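Local coordinates for 5-oxoprolinase subunit C (Escherichia coli, PDB 5DUD), which catalyses, as part of 5-oxoprolinase, the cleavage of 5-oxoproline to L-glutamate coupled to hydrolysis of ATP to ADP and phosphate, at residues I262-Y267 with A291-Q295; M1-A7 with L144-L150; G74-E78 with P105-M109; I26-G30 with C128-L132. All blocks are in the same frame, centred on the assembly; numbering follows the deposited sequence.

Interaction 1 of 4, residues I262-Y267 with A291-Q295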
loop_
_atom_site.group_PDB
_atom_site.type_symbol
_atom_site.label_atom_id
_atom_site.label_comp_id
_atom_site.label_asym_id
_atom_site.label_seq_id
_atom_site.Cartn_x
_atom_site.Cartn_y
_atom_site.Cartn_z
ATOM N N ILE A 262 -5.626 -9.653 -10.772
ATOM C CA ILE A 262 -6.207 -8.566 -11.564
ATOM C C ILE A 262 -7.106 -7.699 -10.679
ATOM O O ILE A 262 -7.749 -8.211 -9.764
ATOM C CB ILE A 262 -6.950 -9.080 -12.836
ATOM C CG1 ILE A 262 -8.212 -9.941 -12.514
ATOM C CG2 ILE A 262 -5.969 -9.835 -13.736
ATOM C CD1 ILE A 262 -9.099 -10.235 -13.681
ATOM N N GLU A 263 -7.138 -6.387 -10.955
ATOM C CA GLU A 263 -7.918 -5.402 -10.191
ATOM C C GLU A 263 -9.429 -5.734 -10.121
ATOM O O GLU A 263 -10.062 -5.408 -9.119
ATOM C CB GLU A 263 -7.717 -4.000 -10.790
ATOM C CG GLU A 263 -8.290 -2.863 -9.958
ATOM C CD GLU A 263 -7.831 -1.487 -10.399
ATOM O OE1 GLU A 263 -8.690 -0.683 -10.828
ATOM O OE2 GLU A 263 -6.610 -1.216 -10.330
ATOM N N ALA A 264 -9.989 -6.395 -11.155
ATOM C CA ALA A 264 -11.404 -6.780 -11.167
ATOM C C ALA A 264 -11.728 -7.877 -10.130
ATOM O O ALA A 264 -12.880 -7.968 -9.714
ATOM C CB ALA A 264 -11.806 -7.256 -12.560
ATOM N N ASP A 265 -10.736 -8.699 -9.711
ATOM C CA ASP A 265 -10.936 -9.785 -8.740
ATOM C C ASP A 265 -10.379 -9.466 -7.343
ATOM O O ASP A 265 -10.575 -10.267 -6.426
ATOM C CB ASP A 265 -10.302 -11.088 -9.267
ATOM C CG ASP A 265 -11.141 -11.754 -10.341
ATOM O OD1 ASP A 265 -11.782 -11.027 -11.132
ATOM O OD2 ASP A 265 -11.156 -13.001 -10.392
ATOM N N MET A 266 -9.718 -8.310 -7.158
ATOM C CA MET A 266 -9.174 -7.922 -5.850
ATOM C C MET A 266 -10.251 -7.832 -4.767
ATOM O O MET A 266 -9.952 -8.100 -3.610
ATOM C CB MET A 266 -8.446 -6.565 -5.937
ATOM C CG MET A 266 -7.057 -6.647 -6.535
ATOM S SD MET A 266 -5.882 -7.573 -5.518
ATOM C CE MET A 266 -5.692 -6.473 -4.132
ATOM N N TYR A 267 -11.491 -7.441 -5.129
ATOM C CA TYR A 267 -12.582 -7.319 -4.159
ATOM C C TYR A 267 -12.953 -8.678 -3.532
ATOM O O TYR A 267 -13.423 -8.691 -2.395
ATOM C CB TYR A 267 -13.824 -6.642 -4.781
ATOM C CG TYR A 267 -14.729 -7.513 -5.627
ATOM C CD1 TYR A 267 -15.806 -8.181 -5.060
ATOM C CD2 TYR A 267 -14.603 -7.544 -7.009
ATOM C CE1 TYR A 267 -16.679 -8.940 -5.837
ATOM C CE2 TYR A 267 -15.475 -8.290 -7.800
ATOM C CZ TYR A 267 -16.522 -8.978 -7.211
ATOM O OH TYR A 267 -17.363 -9.731 -8.000
ATOM N N ALA A 291 -12.203 -7.555 -18.135
ATOM C CA ALA A 291 -12.784 -7.712 -16.796
ATOM C C ALA A 291 -12.672 -6.412 -15.992
ATOM O O ALA A 291 -13.567 -6.107 -15.203
ATOM C CB ALA A 291 -12.094 -8.843 -16.050
ATOM N N ARG A 292 -11.574 -5.652 -16.192
ATOM C CA ARG A 292 -11.361 -4.359 -15.531
ATOM C C ARG A 292 -12.340 -3.324 -16.088
ATOM O O ARG A 292 -12.865 -2.513 -15.325
ATOM C CB ARG A 292 -9.911 -3.872 -15.709
ATOM C CG ARG A 292 -9.472 -2.865 -14.651
ATOM C CD ARG A 292 -8.744 -1.665 -15.234
ATOM N NE ARG A 292 -7.999 -0.928 -14.208
ATOM C CZ ARG A 292 -7.439 0.268 -14.380
ATOM N NH1 ARG A 292 -7.537 0.902 -15.543
ATOM N NH2 ARG A 292 -6.781 0.845 -13.379
ATOM N N GLN A 293 -12.592 -3.358 -17.418
ATOM C CA GLN A 293 -13.556 -2.460 -18.059
ATOM C C GLN A 293 -14.958 -2.768 -17.552
ATOM O O GLN A 293 -15.606 -1.880 -17.011
ATOM C CB GLN A 293 -13.521 -2.577 -19.595
ATOM C CG GLN A 293 -12.339 -1.870 -20.252
ATOM C CD GLN A 293 -12.077 -2.282 -21.692
ATOM O OE1 GLN A 293 -10.927 -2.308 -22.137
ATOM N NE2 GLN A 293 -13.108 -2.595 -22.477
ATOM N N ASP A 294 -15.393 -4.040 -17.657
ATOM C CA ASP A 294 -16.717 -4.500 -17.204
ATOM C C ASP A 294 -17.067 -3.999 -15.789
ATOM O O ASP A 294 -18.217 -3.625 -15.557
ATOM C CB ASP A 294 -16.803 -6.040 -17.233
ATOM C CG ASP A 294 -16.854 -6.668 -18.619
ATOM O OD1 ASP A 294 -16.867 -5.912 -19.617
ATOM O OD2 ASP A 294 -16.855 -7.914 -18.705
ATOM N N GLN A 295 -16.083 -3.958 -14.865
ATOM C CA GLN A 295 -16.303 -3.466 -13.502
ATOM C C GLN A 295 -16.343 -1.928 -13.485
ATOM O O GLN A 295 -17.173 -1.359 -12.783
ATOM C CB GLN A 295 -15.239 -3.996 -12.535
ATOM C CG GLN A 295 -15.698 -3.959 -11.081
ATOM C CD GLN A 295 -14.726 -4.641 -10.156
ATOM O OE1 GLN A 295 -14.903 -5.805 -9.786
ATOM N NE2 GLN A 295 -13.685 -3.932 -9.747
#
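The guanidinium of Arg292 and the carboxylate of Glu263 meet at an angle, their planes 57° apart. Glu263 OE2 lies at the guanidinium edge, in its plane, whereas OE1 approaches obliquely. The hydrogen bond from Arg292 NE to Glu263 OE1 is weak, 3.5 Å long and bent to 134° at the hydrogen, so the salt bridge is a loose one. Long charged chains suit such a margin, and the extended Glu263 spans the gap because its CG stands anti to the backbone N (chi1 -171°), while Arg292 reaches back through a bend at chi2.

The amide of Gln295 meets the ring of Tyr267 obliquely and lies beside the carbonyl of Ala264. The hydroxyl of Tyr267 is engaged elsewhere, with the backbone O of Leu169, and its ring also meets that of Trp170. Between the salt bridge and the tyrosine ring small residues let the backbones come close: Ala264 CB sits 3.8 Å from Ala291 CB, and Ile262 CD1 touches Ala291 CB at 4.1 Å.

An acidic side chain of another protein chain accepts a hydrogen bond from Glu263 N, placing this contact beside a subunit interface. In this protein, whose carboxyltransferase domain belongs to the cyclophilin-like clan, the long helix 285-302 thus packs through alanines against the turn linking strand 257-261 to helix 266-271.

Interaction 2 of 4, residues M1-A7 with L144-L150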
loop_
_atom_site.group_PDB
_atom_site.type_symbol
_atom_site.label_atom_id
_atom_site.label_comp_id
_atom_site.label_asym_id
_atom_site.label_seq_id
_atom_site.Cartn_x
_atom_site.Cartn_y
_atom_site.Cartn_z
ATOM N N MET A 1 -21.899 14.185 14.297
ATOM C CA MET A 1 -23.294 13.839 14.035
ATOM C C MET A 1 -23.538 12.309 13.954
ATOM O O MET A 1 -24.701 11.910 13.870
ATOM C CB MET A 1 -23.811 14.530 12.758
ATOM C CG MET A 1 -24.041 16.024 12.915
ATOM S SD MET A 1 -25.454 16.445 13.972
ATOM C CE MET A 1 -25.321 18.221 13.983
ATOM N N LEU A 2 -22.480 11.456 14.000
ATOM C CA LEU A 2 -22.652 9.995 13.991
ATOM C C LEU A 2 -21.920 9.414 15.193
ATOM O O LEU A 2 -20.705 9.246 15.133
ATOM C CB LEU A 2 -22.144 9.370 12.675
ATOM C CG LEU A 2 -22.152 7.833 12.581
ATOM C CD1 LEU A 2 -23.537 7.281 12.829
ATOM C CD2 LEU A 2 -21.637 7.373 11.232
ATOM N N LYS A 3 -22.654 9.139 16.287
ATOM C CA LYS A 3 -22.091 8.604 17.529
ATOM C C LYS A 3 -21.921 7.094 17.440
ATOM O O LYS A 3 -22.808 6.407 16.934
ATOM C CB LYS A 3 -22.995 8.983 18.717
ATOM C CG LYS A 3 -22.479 8.606 20.105
ATOM C CD LYS A 3 -23.562 8.836 21.152
ATOM C CE LYS A 3 -23.100 8.529 22.554
ATOM N NZ LYS A 3 -24.246 8.233 23.453
ATOM N N ILE A 4 -20.782 6.586 17.951
ATOM C CA ILE A 4 -20.447 5.162 17.954
ATOM C C ILE A 4 -20.513 4.619 19.387
ATOM O O ILE A 4 -19.928 5.210 20.295
ATOM C CB ILE A 4 -19.048 4.955 17.316
ATOM C CG1 ILE A 4 -19.105 5.181 15.778
ATOM C CG2 ILE A 4 -18.444 3.577 17.658
ATOM C CD1 ILE A 4 -18.349 6.412 15.287
ATOM N N ILE A 5 -21.186 3.464 19.560
ATOM C CA ILE A 5 -21.351 2.775 20.840
ATOM C C ILE A 5 -20.320 1.640 20.855
ATOM O O ILE A 5 -19.284 1.812 21.480
ATOM C CB ILE A 5 -22.835 2.329 21.005
ATOM C CG1 ILE A 5 -23.743 3.560 21.308
ATOM C CG2 ILE A 5 -23.000 1.244 22.091
ATOM C CD1 ILE A 5 -24.389 4.234 20.082
ATOM N N ARG A 6 -20.545 0.547 20.116
ATOM C CA ARG A 6 -19.556 -0.530 19.989
ATOM C C ARG A 6 -18.899 -0.334 18.628
ATOM O O ARG A 6 -19.594 -0.273 17.617
ATOM C CB ARG A 6 -20.157 -1.940 20.172
ATOM C CG ARG A 6 -21.351 -2.287 19.294
ATOM C CD ARG A 6 -21.666 -3.760 19.257
ATOM N NE ARG A 6 -22.823 -4.040 18.406
ATOM C CZ ARG A 6 -23.355 -5.246 18.215
ATOM N NH1 ARG A 6 -22.834 -6.316 18.807
ATOM N NH2 ARG A 6 -24.416 -5.392 17.428
ATOM N N ALA A 7 -17.573 -0.124 18.601
ATOM C CA ALA A 7 -16.859 0.085 17.338
ATOM C C ALA A 7 -16.505 -1.259 16.667
ATOM O O ALA A 7 -16.503 -1.328 15.446
ATOM C CB ALA A 7 -15.604 0.925 17.554
ATOM N N LEU A 144 -11.457 2.893 15.124
ATOM C CA LEU A 144 -12.526 3.538 15.877
ATOM C C LEU A 144 -12.733 2.768 17.176
ATOM O O LEU A 144 -12.559 1.547 17.188
ATOM C CB LEU A 144 -13.820 3.613 15.054
ATOM C CG LEU A 144 -13.776 4.468 13.781
ATOM C CD1 LEU A 144 -15.135 4.521 13.121
ATOM C CD2 LEU A 144 -13.303 5.890 14.071
ATOM N N LYS A 145 -13.011 3.484 18.284
ATOM C CA LYS A 145 -13.240 2.882 19.602
ATOM C C LYS A 145 -14.628 3.301 20.121
ATOM O O LYS A 145 -15.348 4.030 19.433
ATOM C CB LYS A 145 -12.115 3.250 20.604
ATOM C CG LYS A 145 -11.762 4.715 20.739
ATOM C CD LYS A 145 -10.931 4.967 22.019
ATOM C CE LYS A 145 -10.046 6.184 21.912
ATOM N NZ LYS A 145 -10.212 7.330 22.846
ATOM N N ASP A 146 -15.023 2.804 21.307
ATOM C CA ASP A 146 -16.332 3.099 21.907
ATOM C C ASP A 146 -16.400 4.545 22.411
ATOM O O ASP A 146 -15.447 5.022 23.027
ATOM C CB ASP A 146 -16.613 2.138 23.077
ATOM C CG ASP A 146 -16.674 0.669 22.699
ATOM O OD1 ASP A 146 -15.887 0.247 21.823
ATOM O OD2 ASP A 146 -17.512 -0.058 23.275
ATOM N N GLY A 147 -17.503 5.228 22.127
ATOM C CA GLY A 147 -17.718 6.605 22.563
ATOM C C GLY A 147 -17.371 7.713 21.581
ATOM O O GLY A 147 -17.754 8.857 21.827
ATOM N N ASP A 148 -16.641 7.421 20.477
ATOM C CA ASP A 148 -16.262 8.453 19.492
ATOM C C ASP A 148 -17.451 8.896 18.627
ATOM O O ASP A 148 -18.424 8.152 18.495
ATOM C CB ASP A 148 -15.144 7.946 18.557
ATOM C CG ASP A 148 -13.819 7.638 19.226
ATOM O OD1 ASP A 148 -13.538 8.230 20.292
ATOM O OD2 ASP A 148 -13.036 6.849 18.650
ATOM N N ARG A 149 -17.352 10.115 18.045
ATOM C CA ARG A 149 -18.347 10.695 17.130
ATOM C C ARG A 149 -17.657 11.173 15.852
ATOM O O ARG A 149 -16.612 11.820 15.917
ATOM C CB ARG A 149 -19.128 11.852 17.781
ATOM C CG ARG A 149 -20.212 11.374 18.749
ATOM C CD ARG A 149 -20.384 12.254 19.971
ATOM N NE ARG A 149 -20.594 13.668 19.623
ATOM C CZ ARG A 149 -21.717 14.372 19.797
ATOM N NH1 ARG A 149 -22.795 13.806 20.337
ATOM N NH2 ARG A 149 -21.769 15.649 19.437
ATOM N N LEU A 150 -18.236 10.844 14.697
ATOM C CA LEU A 150 -17.694 11.204 13.395
ATOM C C LEU A 150 -18.627 12.242 12.767
ATOM O O LEU A 150 -19.813 11.962 12.614
ATOM C CB LEU A 150 -17.534 9.946 12.524
ATOM C CG LEU A 150 -16.163 9.262 12.620
ATOM C CD1 LEU A 150 -15.738 9.029 14.066
ATOM C CD2 LEU A 150 -16.170 7.958 11.899
#
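Leu2 and Leu150 face each other as a hydrogen-bonded pair of an antiparallel beta ladder, in which strand 149-150 borders the sheet next to strand 2-4. Both leucines point to the buried face of the sheet, where Ile4 joins them. Ile4 CD1 lies 3.9 Å from Leu150 CD1 and 4.3 Å from Leu144 CD1; with CG1 beside the backbone N (chi1 -72°), the branched chain can bridge the two leucines, while its CG2 turns to the carbonyl of Lys145. Leu53 of strand 52-56 touches Leu144 and Leu150, so aliphatic residues fit this side.

The other face carries Lys3 and Arg149, a non-hydrogen-bonded pair whose chains cross obliquely. Here only the aliphatic stems meet, Lys3 CB to Arg149 CG at 3.7 Å. The charged ends diverge, and Arg149 bends at chi2 and chi3 toward a salt bridge with Glu65, which probably eases the like charge of the lysine.

Beyond the ladder the chain folds through a type II turn from Lys145 to Asp148. Gly147 supplies the positive phi of its third position, and its N binds Ile4 O at 3.0 Å. Further along, the small Ala7 lets its CB approach Leu144 CB to 4.1 Å. The ladder is tied by Leu150 N to Leu2 O, nearly straight at 170°, by the weak return bond from Leu2 N to Leu150 O, and by Ile4 N to Asp148 O at 2.9 Å.

Interaction 3 of 4, residues G74-E78 with P105-M109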
loop_
_atom_site.group_PDB
_atom_site.type_symbol
_atom_site.label_atom_id
_atom_site.label_comp_id
_atom_site.label_asym_id
_atom_site.label_seq_id
_atom_site.Cartn_x
_atom_site.Cartn_y
_atom_site.Cartn_z
ATOM N N GLY A 74 -21.145 -4.814 1.293
ATOM C CA GLY A 74 -20.147 -5.788 1.728
ATOM C C GLY A 74 -20.776 -7.049 2.292
ATOM O O GLY A 74 -21.781 -7.523 1.757
ATOM N N ALA A 75 -20.207 -7.596 3.381
ATOM C CA ALA A 75 -20.721 -8.812 4.015
ATOM C C ALA A 75 -22.007 -8.524 4.796
ATOM O O ALA A 75 -22.063 -7.549 5.544
ATOM C CB ALA A 75 -19.673 -9.396 4.948
ATOM N N GLY A 76 -23.019 -9.374 4.622
ATOM C CA GLY A 76 -24.305 -9.227 5.295
ATOM C C GLY A 76 -24.237 -9.627 6.755
ATOM O O GLY A 76 -24.055 -10.807 7.061
ATOM N N CYS A 77 -24.372 -8.642 7.664
ATOM C CA CYS A 77 -24.279 -8.857 9.107
ATOM C C CYS A 77 -25.659 -8.900 9.794
ATOM O O CYS A 77 -25.691 -8.901 11.026
ATOM C CB CYS A 77 -23.410 -7.772 9.734
ATOM S SG CYS A 77 -21.797 -7.543 8.942
ATOM N N GLU A 78 -26.781 -8.967 9.030
ATOM C CA GLU A 78 -28.149 -8.991 9.569
ATOM C C GLU A 78 -28.398 -7.715 10.392
ATOM O O GLU A 78 -28.749 -7.782 11.569
ATOM C CB GLU A 78 -28.406 -10.269 10.407
ATOM C CG GLU A 78 -27.921 -11.560 9.762
ATOM C CD GLU A 78 -26.568 -12.057 10.240
ATOM O OE1 GLU A 78 -26.443 -12.380 11.443
ATOM O OE2 GLU A 78 -25.634 -12.131 9.408
ATOM N N PRO A 105 -20.992 -11.615 11.049
ATOM C CA PRO A 105 -21.562 -12.305 9.878
ATOM C C PRO A 105 -21.096 -13.760 9.718
ATOM O O PRO A 105 -19.984 -14.102 10.120
ATOM C CB PRO A 105 -21.091 -11.446 8.706
ATOM C CG PRO A 105 -19.840 -10.828 9.157
ATOM C CD PRO A 105 -19.925 -10.673 10.650
ATOM N N GLN A 106 -21.954 -14.604 9.119
ATOM C CA GLN A 106 -21.661 -16.024 8.868
ATOM C C GLN A 106 -20.882 -16.185 7.562
ATOM O O GLN A 106 -19.979 -17.017 7.494
ATOM C CB GLN A 106 -22.956 -16.853 8.809
ATOM C CG GLN A 106 -23.787 -16.840 10.091
ATOM C CD GLN A 106 -25.224 -17.193 9.792
ATOM O OE1 GLN A 106 -25.526 -18.294 9.320
ATOM N NE2 GLN A 106 -26.145 -16.260 10.009
ATOM N N HIS A 107 -21.248 -15.395 6.530
ATOM C CA HIS A 107 -20.593 -15.377 5.217
ATOM C C HIS A 107 -19.942 -14.003 5.030
ATOM O O HIS A 107 -20.571 -12.991 5.345
ATOM C CB HIS A 107 -21.606 -15.661 4.083
ATOM C CG HIS A 107 -22.770 -16.515 4.487
ATOM N ND1 HIS A 107 -24.065 -16.031 4.438
ATOM C CD2 HIS A 107 -22.794 -17.781 4.961
ATOM C CE1 HIS A 107 -24.837 -17.019 4.865
ATOM N NE2 HIS A 107 -24.114 -18.091 5.194
ATOM N N GLY A 108 -18.711 -13.973 4.521
ATOM C CA GLY A 108 -17.978 -12.735 4.296
ATOM C C GLY A 108 -17.131 -12.302 5.479
ATOM O O GLY A 108 -17.062 -13.006 6.491
ATOM N N MET A 109 -16.481 -11.138 5.349
ATOM C CA MET A 109 -15.610 -10.569 6.382
ATOM C C MET A 109 -15.852 -9.077 6.594
ATOM O O MET A 109 -16.174 -8.679 7.710
ATOM C CB MET A 109 -14.126 -10.773 6.017
ATOM C CG MET A 109 -13.602 -12.152 6.307
ATOM S SD MET A 109 -13.197 -12.429 8.051
ATOM C CE MET A 109 -11.793 -11.334 8.244
#
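Apolar contact centres on Pro105, whose ring packs against Cys77. The sulfur sits 3.8 Å from Pro105 CG, lying over the ring's face, toward its CB-CG-CD end, because SG is held beside the backbone N (chi1 -51°). The compact thiol and the rigid ring suit a buried place between two loops. Ala75 CB adds a second point, 4.4 Å from Pro105 CG.

Side chain against backbone makes the second group. The methyl of Ala75 is directed into the loop 105-109, at 3.7 Å from both His107 O and Met109 N and 3.8 Å from Gly108 CA. Gly108, with positive phi and no side chain, leaves that place to the alanine. On the other flank Pro105 CB lies by Gly76 O.

Polar groups keep to the outside. Glu78 OE1 and Gln106 NE2 are 4.1 Å apart, with carboxylate and amide planes 81° from each other, too far apart for a hydrogen bond.

Backbone bonds to Arg110, at the start of strand 110-115, and Lys103, just after strand 99-102, hold Ala75 and Cys77, and Gln271 binds Met109 N. The two loops after strands 68-74 and 99-102 therefore meet through shape and apolar surface, while polar ties to neighbours help fix where each runs.

Interaction 4 of 4, residues I26-G30 with C128-L132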
loop_
_atom_site.group_PDB
_atom_site.type_symbol
_atom_site.label_atom_id
_atom_site.label_comp_id
_atom_site.label_asym_id
_atom_site.label_seq_id
_atom_site.Cartn_x
_atom_site.Cartn_y
_atom_site.Cartn_z
ATOM N N ILE A 26 4.386 6.053 0.356
ATOM C CA ILE A 26 3.061 6.118 0.981
ATOM C C ILE A 26 2.121 5.145 0.269
ATOM O O ILE A 26 1.927 5.252 -0.942
ATOM C CB ILE A 26 2.505 7.579 0.975
ATOM C CG1 ILE A 26 3.269 8.437 1.998
ATOM C CG2 ILE A 26 0.976 7.619 1.249
ATOM C CD1 ILE A 26 3.351 9.985 1.705
ATOM N N SER A 27 1.503 4.229 1.035
ATOM C CA SER A 27 0.537 3.262 0.512
ATOM C C SER A 27 -0.775 3.986 0.213
ATOM O O SER A 27 -1.128 4.904 0.952
ATOM C CB SER A 27 0.321 2.141 1.523
ATOM O OG SER A 27 1.550 1.685 2.067
ATOM N N HIS A 28 -1.470 3.620 -0.882
ATOM C CA HIS A 28 -2.707 4.294 -1.285
ATOM C C HIS A 28 -3.875 3.979 -0.329
ATOM O O HIS A 28 -4.764 4.818 -0.184
ATOM C CB HIS A 28 -3.087 3.962 -2.744
ATOM C CG HIS A 28 -3.810 2.664 -2.932
ATOM N ND1 HIS A 28 -5.119 2.628 -3.377
ATOM C CD2 HIS A 28 -3.389 1.396 -2.724
ATOM C CE1 HIS A 28 -5.447 1.349 -3.447
ATOM N NE2 HIS A 28 -4.440 0.570 -3.049
ATOM N N CYS A 29 -3.868 2.794 0.322
ATOM C CA CYS A 29 -4.894 2.361 1.278
ATOM C C CYS A 29 -6.307 2.387 0.620
ATOM O O CYS A 29 -6.427 1.981 -0.534
ATOM C CB CYS A 29 -4.829 3.187 2.562
ATOM S SG CYS A 29 -3.179 3.268 3.308
ATOM N N GLY A 30 -7.344 2.824 1.334
ATOM C CA GLY A 30 -8.700 2.831 0.804
ATOM C C GLY A 30 -9.369 1.513 1.114
ATOM O O GLY A 30 -8.766 0.652 1.762
ATOM N N CYS A 128 -9.084 10.620 2.863
ATOM C CA CYS A 128 -9.487 10.410 4.253
ATOM C C CYS A 128 -9.254 8.944 4.680
ATOM O O CYS A 128 -9.712 8.542 5.751
ATOM C CB CYS A 128 -10.949 10.808 4.424
ATOM S SG CYS A 128 -11.339 12.472 3.820
ATOM N N SER A 129 -8.513 8.158 3.870
ATOM C CA SER A 129 -8.222 6.760 4.189
ATOM C C SER A 129 -7.294 6.654 5.383
ATOM O O SER A 129 -6.250 7.307 5.410
ATOM C CB SER A 129 -7.591 6.055 2.995
ATOM O OG SER A 129 -8.527 5.926 1.942
ATOM N N THR A 130 -7.644 5.792 6.344
ATOM C CA THR A 130 -6.863 5.609 7.565
ATOM C C THR A 130 -5.652 4.723 7.299
ATOM O O THR A 130 -5.813 3.587 6.844
ATOM C CB THR A 130 -7.726 4.998 8.682
ATOM O OG1 THR A 130 -9.014 5.610 8.673
ATOM C CG2 THR A 130 -7.106 5.166 10.061
ATOM N N ASP A 131 -4.450 5.246 7.577
ATOM C CA ASP A 131 -3.197 4.506 7.452
ATOM C C ASP A 131 -2.763 4.142 8.876
ATOM O O ASP A 131 -2.317 5.010 9.627
ATOM C CB ASP A 131 -2.156 5.353 6.702
ATOM C CG ASP A 131 -1.027 4.558 6.066
ATOM O OD1 ASP A 131 -0.765 3.424 6.524
ATOM O OD2 ASP A 131 -0.386 5.081 5.129
ATOM N N LEU A 132 -2.983 2.881 9.271
ATOM C CA LEU A 132 -2.724 2.414 10.635
ATOM C C LEU A 132 -1.231 2.234 10.936
ATOM O O LEU A 132 -0.847 2.339 12.100
ATOM C CB LEU A 132 -3.467 1.096 10.891
ATOM C CG LEU A 132 -4.992 1.169 10.760
ATOM C CD1 LEU A 132 -5.578 -0.198 10.479
ATOM C CD2 LEU A 132 -5.628 1.768 11.999
HETATM O O HOH W 1 -1.731 6.207 3.160
HETATM O O HOH W 2 1.308 1.366 4.793
#
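Cys29 points its side chain at Asp131, with the sulfur 3.7 Å from Asp131 CG and almost as near to both carboxylate oxygens. The two torsions make this possible: Cys29 SG stands beside its own backbone N (chi1 -52°), and Asp131 CG lies opposite its backbone N (chi1 -159°), which swings the carboxylate toward 26-30 although its first bond runs along the contact. The small, polarizable thiol fits against the carboxylate.

Two waters fill in where the carboxylate meets Ser27. One donates to Ser27 O and to Asp131 OD2, each at 2.6 Å. The other donates to Ser27 OG at 2.8 Å and, weakly, to Asp131 OD1 at 3.4 Å. Each carboxylate oxygen thus has a water, and the acid is linked to both the backbone and the hydroxyl of one serine. Ser27 OG is in turn bonded to Ala249 O, which helps set its rotation.

Further along, Ser129 brings its CB to 4.0 Å from Cys29 CB, and its OG to 3.3 Å from Gly30 CA. Its hydroxyl receives the N-H of Asp15, so this approach is a packing one. Gly30 suits its place because at its positive phi a CB would jam against the carbonyl O of Cys29.

Arg206 and Asn247 take up the carbonyls of Gly30 and Cys29, while Thr130 OG1 is bonded to Val13 O. This water-bridged meeting of irregular loops joins strand 12-14 to the region around Arg206 and Asn247 to Ala249, within the range of the carboxyltransferase subdomain A and B family.

Interactions 2 and 4 both close long stretches of chain, and interaction 3 falls within each of them in sequence; interaction 1 comes later, toward the C-terminal end. Only interaction 2 is built on strand pairing, with backbone bonds at its centre. Interaction 4 is buried, whereas interactions 1, 2 and 3 are partly buried. Interactions 3 and 4, on opposite sides of the chain's centre, both join loops without direct hydrogen bonds between them, but the first relies on apolar contact and the second on bridging waters. Interaction 1 sets a helix on a turn, small residues inside and a loose salt bridge outside. Interactions 1 and 2, centres 33 Å apart, stand furthest from each other.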